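Local coordinates for type IV secretion system protein DotB (Yersinia pseudotuberculosis IP 31758, PDB 6GEF) that probably hydrolyses ATP as a hexameric AAA+ ATPase to power a type IVb secretion system, at residues Gln172-Ala183 / Thr319-Thr327. Numbering follows the deposited sequence.
Sequences QMCPDNGIVMVA and TTRFIMAQT
Thr319, the last residue of helix 306-319, lays its CG2 against Ile179, 3.5 Å from CD1, and its carbonyl oxygen accepts the Ile179 N-H; its hydroxyl is hydrogen-bonded back to Asp315 O of its own helix. Helix 268-280 packs on both side chains through Phe275 and Ala278. At Arg321 the chain bulges: its N-H makes a nearly straight bond (174°) to Ile179 O, and the register moves by one residue between the Ile179-Thr320 and Val180-Phe322 pairs. The aliphatic part of Arg321 runs counter to the Pro175 ring, with Arg321 CB 3.7 Å from Pro175 CG.

Phe322 points to the face of the sheet that also carries Val180, Val182 and Met324. A chi1 of -166° swings its ring away from the backbone N and against the end of helix 167-172, where Met173 CG makes a CH-pi contact over one face, 3.5 Å from the ring centroid, and SD stands obliquely in a Met-aromatic contact. Gln172 OE1 meets the ring edge in its plane, 3.7 Å from CE2, while accepting a hydrogen bond from Asn344 ND2. Phe322 O receives the Met181 N-H. On the other face, Ile323 CD1 and Met181 SD are 4.1 Å apart, and both side chains pack on Val296 of helix 293-302. Met324 N donates to Met181 O, and Met324 turns its CE onto Met173 SD, 3.6 Å away. Ala325 CB sits beside Ala183 CB on the face shared with Ile323, and Gln326 N donates to Ala183 O (3.0 Å), its side-chain OE1 being bonded to Thr193 OG1.

These are neighbouring parallel strands of a RecA-like P-loop NTPase core, strand 179-183 leading into a probable Walker A loop and helix 187-203.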
loop_
_atom_site.group_PDB
_atom_site.type_symbol
_atom_site.label_atom_id
_atom_site.label_comp_id
_atom_site.label_asym_id
_atom_site.label_seq_id
_atom_site.Cartn_x
_atom_site.Cartn_y
_atom_site.Cartn_z
ATOM N N GLN A 172 -0.276 -25.900 -43.795
ATOM C CA GLN A 172 -1.155 -24.774 -43.512
ATOM C C GLN A 172 -0.817 -24.126 -42.172
ATOM O O GLN A 172 -0.908 -22.904 -42.003
ATOM C CB GLN A 172 -2.618 -25.184 -43.538
ATOM C CG GLN A 172 -3.092 -25.756 -44.866
ATOM C CD GLN A 172 -4.579 -26.061 -44.858
ATOM O OE1 GLN A 172 -5.374 -25.399 -44.213
ATOM N NE2 GLN A 172 -4.969 -27.080 -45.603
ATOM N N MET A 173 -0.382 -24.943 -41.212
ATOM C CA MET A 173 -0.119 -24.465 -39.852
ATOM C C MET A 173 1.311 -23.921 -39.663
ATOM O O MET A 173 1.685 -23.585 -38.570
ATOM C CB MET A 173 -0.385 -25.586 -38.851
ATOM C CG MET A 173 -1.839 -25.998 -38.765
ATOM S SD MET A 173 -2.156 -27.241 -37.504
ATOM C CE MET A 173 -1.929 -26.247 -36.014
ATOM N N CYS A 174 2.072 -23.819 -40.762
ATOM C CA CYS A 174 3.412 -23.272 -40.731
ATOM C C CYS A 174 3.529 -22.047 -41.631
ATOM O O CYS A 174 4.277 -22.055 -42.608
ATOM C CB CYS A 174 4.438 -24.341 -41.158
ATOM S SG CYS A 174 4.466 -25.795 -40.100
ATOM N N PRO A 175 2.801 -20.982 -41.303
ATOM C CA PRO A 175 3.090 -19.689 -41.942
ATOM C C PRO A 175 4.405 -19.130 -41.424
ATOM O O PRO A 175 4.770 -19.304 -40.267
ATOM C CB PRO A 175 1.904 -18.806 -41.515
ATOM C CG PRO A 175 1.416 -19.443 -40.238
ATOM C CD PRO A 175 1.643 -20.916 -40.390
ATOM N N ASP A 176 5.121 -18.414 -42.279
ATOM C CA ASP A 176 6.255 -17.610 -41.860
ATOM C C ASP A 176 5.825 -16.352 -41.128
ATOM O O ASP A 176 6.694 -15.499 -40.850
ATOM C CB ASP A 176 7.132 -17.272 -43.078
ATOM C CG ASP A 176 6.402 -16.407 -44.073
ATOM O OD1 ASP A 176 5.221 -15.990 -43.822
ATOM O OD2 ASP A 176 7.049 -16.078 -45.111
ATOM N N ASN A 177 4.567 -16.159 -40.812
ATOM C CA ASN A 177 4.074 -14.929 -40.213
ATOM C C ASN A 177 2.791 -15.211 -39.459
ATOM O O ASN A 177 2.098 -16.204 -39.726
ATOM C CB ASN A 177 3.833 -13.829 -41.271
ATOM C CG ASN A 177 2.821 -14.257 -42.319
ATOM O OD1 ASN A 177 1.648 -14.468 -42.029
ATOM N ND2 ASN A 177 3.296 -14.440 -43.572
ATOM N N GLY A 178 2.497 -14.366 -38.488
ATOM C CA GLY A 178 1.234 -14.419 -37.790
ATOM C C GLY A 178 1.186 -15.470 -36.700
ATOM O O GLY A 178 2.192 -16.050 -36.305
ATOM N N ILE A 179 -0.024 -15.735 -36.240
ATOM C CA ILE A 179 -0.268 -16.530 -35.051
ATOM C C ILE A 179 -1.018 -17.797 -35.479
ATOM O O ILE A 179 -2.090 -17.722 -36.078
ATOM C CB ILE A 179 -1.092 -15.759 -34.016
ATOM C CG1 ILE A 179 -0.349 -14.482 -33.594
ATOM C CG2 ILE A 179 -1.355 -16.610 -32.792
ATOM C CD1 ILE A 179 -1.174 -13.570 -32.690
ATOM N N VAL A 180 -0.430 -18.958 -35.175
ATOM C CA VAL A 180 -1.126 -20.229 -35.237
ATOM C C VAL A 180 -1.548 -20.605 -33.817
ATOM O O VAL A 180 -0.715 -20.651 -32.907
ATOM C CB VAL A 180 -0.221 -21.316 -35.836
ATOM C CG1 VAL A 180 -0.975 -22.641 -35.958
ATOM C CG2 VAL A 180 0.302 -20.876 -37.197
ATOM N N MET A 181 -2.838 -20.882 -33.646
ATOM C CA MET A 181 -3.408 -21.188 -32.347
ATOM C C MET A 181 -4.042 -22.585 -32.430
ATOM O O MET A 181 -4.809 -22.868 -33.360
ATOM C CB MET A 181 -4.476 -20.170 -31.952
ATOM C CG MET A 181 -3.943 -18.748 -31.892
ATOM S SD MET A 181 -5.192 -17.443 -32.133
ATOM C CE MET A 181 -6.215 -17.707 -30.749
ATOM N N VAL A 182 -3.737 -23.436 -31.452
ATOM C CA VAL A 182 -4.447 -24.663 -31.218
ATOM C C VAL A 182 -5.182 -24.506 -29.885
ATOM O O VAL A 182 -4.591 -24.219 -28.863
ATOM C CB VAL A 182 -3.535 -25.909 -31.202
ATOM C CG1 VAL A 182 -2.568 -25.843 -32.385
ATOM C CG2 VAL A 182 -2.776 -25.999 -29.923
ATOM N N ALA A 183 -6.498 -24.722 -29.899
ATOM C CA ALA A 183 -7.362 -24.548 -28.767
ATOM C C ALA A 183 -7.782 -25.903 -28.206
ATOM O O ALA A 183 -7.597 -26.951 -28.817
ATOM C CB ALA A 183 -8.590 -23.737 -29.144
ATOM N N THR A 319 -3.575 -10.808 -37.671
ATOM C CA THR A 319 -2.421 -11.542 -37.185
ATOM C C THR A 319 -2.671 -13.044 -37.078
ATOM O O THR A 319 -1.726 -13.836 -37.170
ATOM C CB THR A 319 -1.979 -11.032 -35.799
ATOM O OG1 THR A 319 -2.000 -9.607 -35.805
ATOM C CG2 THR A 319 -0.602 -11.496 -35.474
ATOM N N THR A 320 -3.931 -13.459 -36.904
ATOM C CA THR A 320 -4.250 -14.874 -36.881
ATOM C C THR A 320 -4.066 -15.480 -38.270
ATOM O O THR A 320 -4.505 -14.908 -39.269
ATOM C CB THR A 320 -5.691 -15.072 -36.423
ATOM O OG1 THR A 320 -5.896 -14.382 -35.169
ATOM C CG2 THR A 320 -5.983 -16.559 -36.234
ATOM N N ARG A 321 -3.383 -16.622 -38.340
ATOM C CA ARG A 321 -3.200 -17.346 -39.583
ATOM C C ARG A 321 -3.943 -18.672 -39.649
ATOM O O ARG A 321 -4.123 -19.218 -40.744
ATOM C CB ARG A 321 -1.699 -17.575 -39.849
ATOM C CG ARG A 321 -1.063 -16.517 -40.741
ATOM C CD ARG A 321 -2.041 -16.003 -41.797
ATOM N NE ARG A 321 -1.448 -15.939 -43.126
ATOM C CZ ARG A 321 -1.561 -16.912 -44.028
ATOM N NH1 ARG A 321 -2.247 -18.034 -43.749
ATOM N NH2 ARG A 321 -0.996 -16.772 -45.232
ATOM N N PHE A 322 -4.389 -19.193 -38.509
ATOM C CA PHE A 322 -4.870 -20.566 -38.439
ATOM C C PHE A 322 -5.288 -20.906 -37.005
ATOM O O PHE A 322 -4.546 -20.633 -36.054
ATOM C CB PHE A 322 -3.770 -21.562 -38.884
ATOM C CG PHE A 322 -4.285 -22.932 -39.151
ATOM C CD1 PHE A 322 -4.559 -23.766 -38.101
ATOM C CD2 PHE A 322 -4.474 -23.407 -40.451
ATOM C CE1 PHE A 322 -5.024 -25.058 -38.316
ATOM C CE2 PHE A 322 -4.929 -24.690 -40.659
ATOM C CZ PHE A 322 -5.206 -25.505 -39.590
ATOM N N ILE A 323 -6.461 -21.530 -36.863
ATOM C CA ILE A 323 -7.033 -21.815 -35.561
ATOM C C ILE A 323 -7.442 -23.281 -35.549
ATOM O O ILE A 323 -8.315 -23.697 -36.319
ATOM C CB ILE A 323 -8.241 -20.909 -35.230
ATOM C CG1 ILE A 323 -7.817 -19.443 -35.187
ATOM C CG2 ILE A 323 -8.928 -21.375 -33.957
ATOM C CD1 ILE A 323 -8.569 -18.582 -34.189
ATOM N N MET A 324 -6.826 -24.061 -34.654
ATOM C CA MET A 324 -7.229 -25.435 -34.387
ATOM C C MET A 324 -7.752 -25.529 -32.963
ATOM O O MET A 324 -7.061 -25.220 -32.014
ATOM C CB MET A 324 -6.035 -26.366 -34.560
ATOM C CG MET A 324 -6.407 -27.846 -34.604
ATOM S SD MET A 324 -5.015 -28.907 -34.980
ATOM C CE MET A 324 -5.146 -29.014 -36.756
ATOM N N ALA A 325 -9.016 -25.931 -32.838
ATOM C CA ALA A 325 -9.502 -26.604 -31.626
ATOM C C ALA A 325 -9.415 -28.112 -31.791
ATOM O O ALA A 325 -9.677 -28.640 -32.858
ATOM C CB ALA A 325 -10.946 -26.201 -31.337
ATOM N N GLN A 326 -9.020 -28.782 -30.719
ATOM C CA GLN A 326 -8.974 -30.241 -30.670
ATOM C C GLN A 326 -9.491 -30.746 -29.368
ATOM O O GLN A 326 -9.304 -30.118 -28.329
ATOM C CB GLN A 326 -7.550 -30.756 -30.877
ATOM C CG GLN A 326 -6.523 -30.084 -29.957
ATOM C CD GLN A 326 -5.109 -30.393 -30.374
ATOM O OE1 GLN A 326 -4.860 -30.809 -31.508
ATOM N NE2 GLN A 326 -4.179 -30.147 -29.495
ATOM N N THR A 327 -10.242 -31.846 -29.422
ATOM C CA THR A 327 -10.748 -32.519 -28.224
ATOM C C THR A 327 -10.498 -34.011 -28.357
ATOM O O THR A 327 -10.352 -34.541 -29.454
ATOM C CB THR A 327 -12.245 -32.226 -28.034
ATOM O OG1 THR A 327 -12.678 -32.655 -26.746
ATOM C CG2 THR A 327 -13.087 -32.966 -29.052
#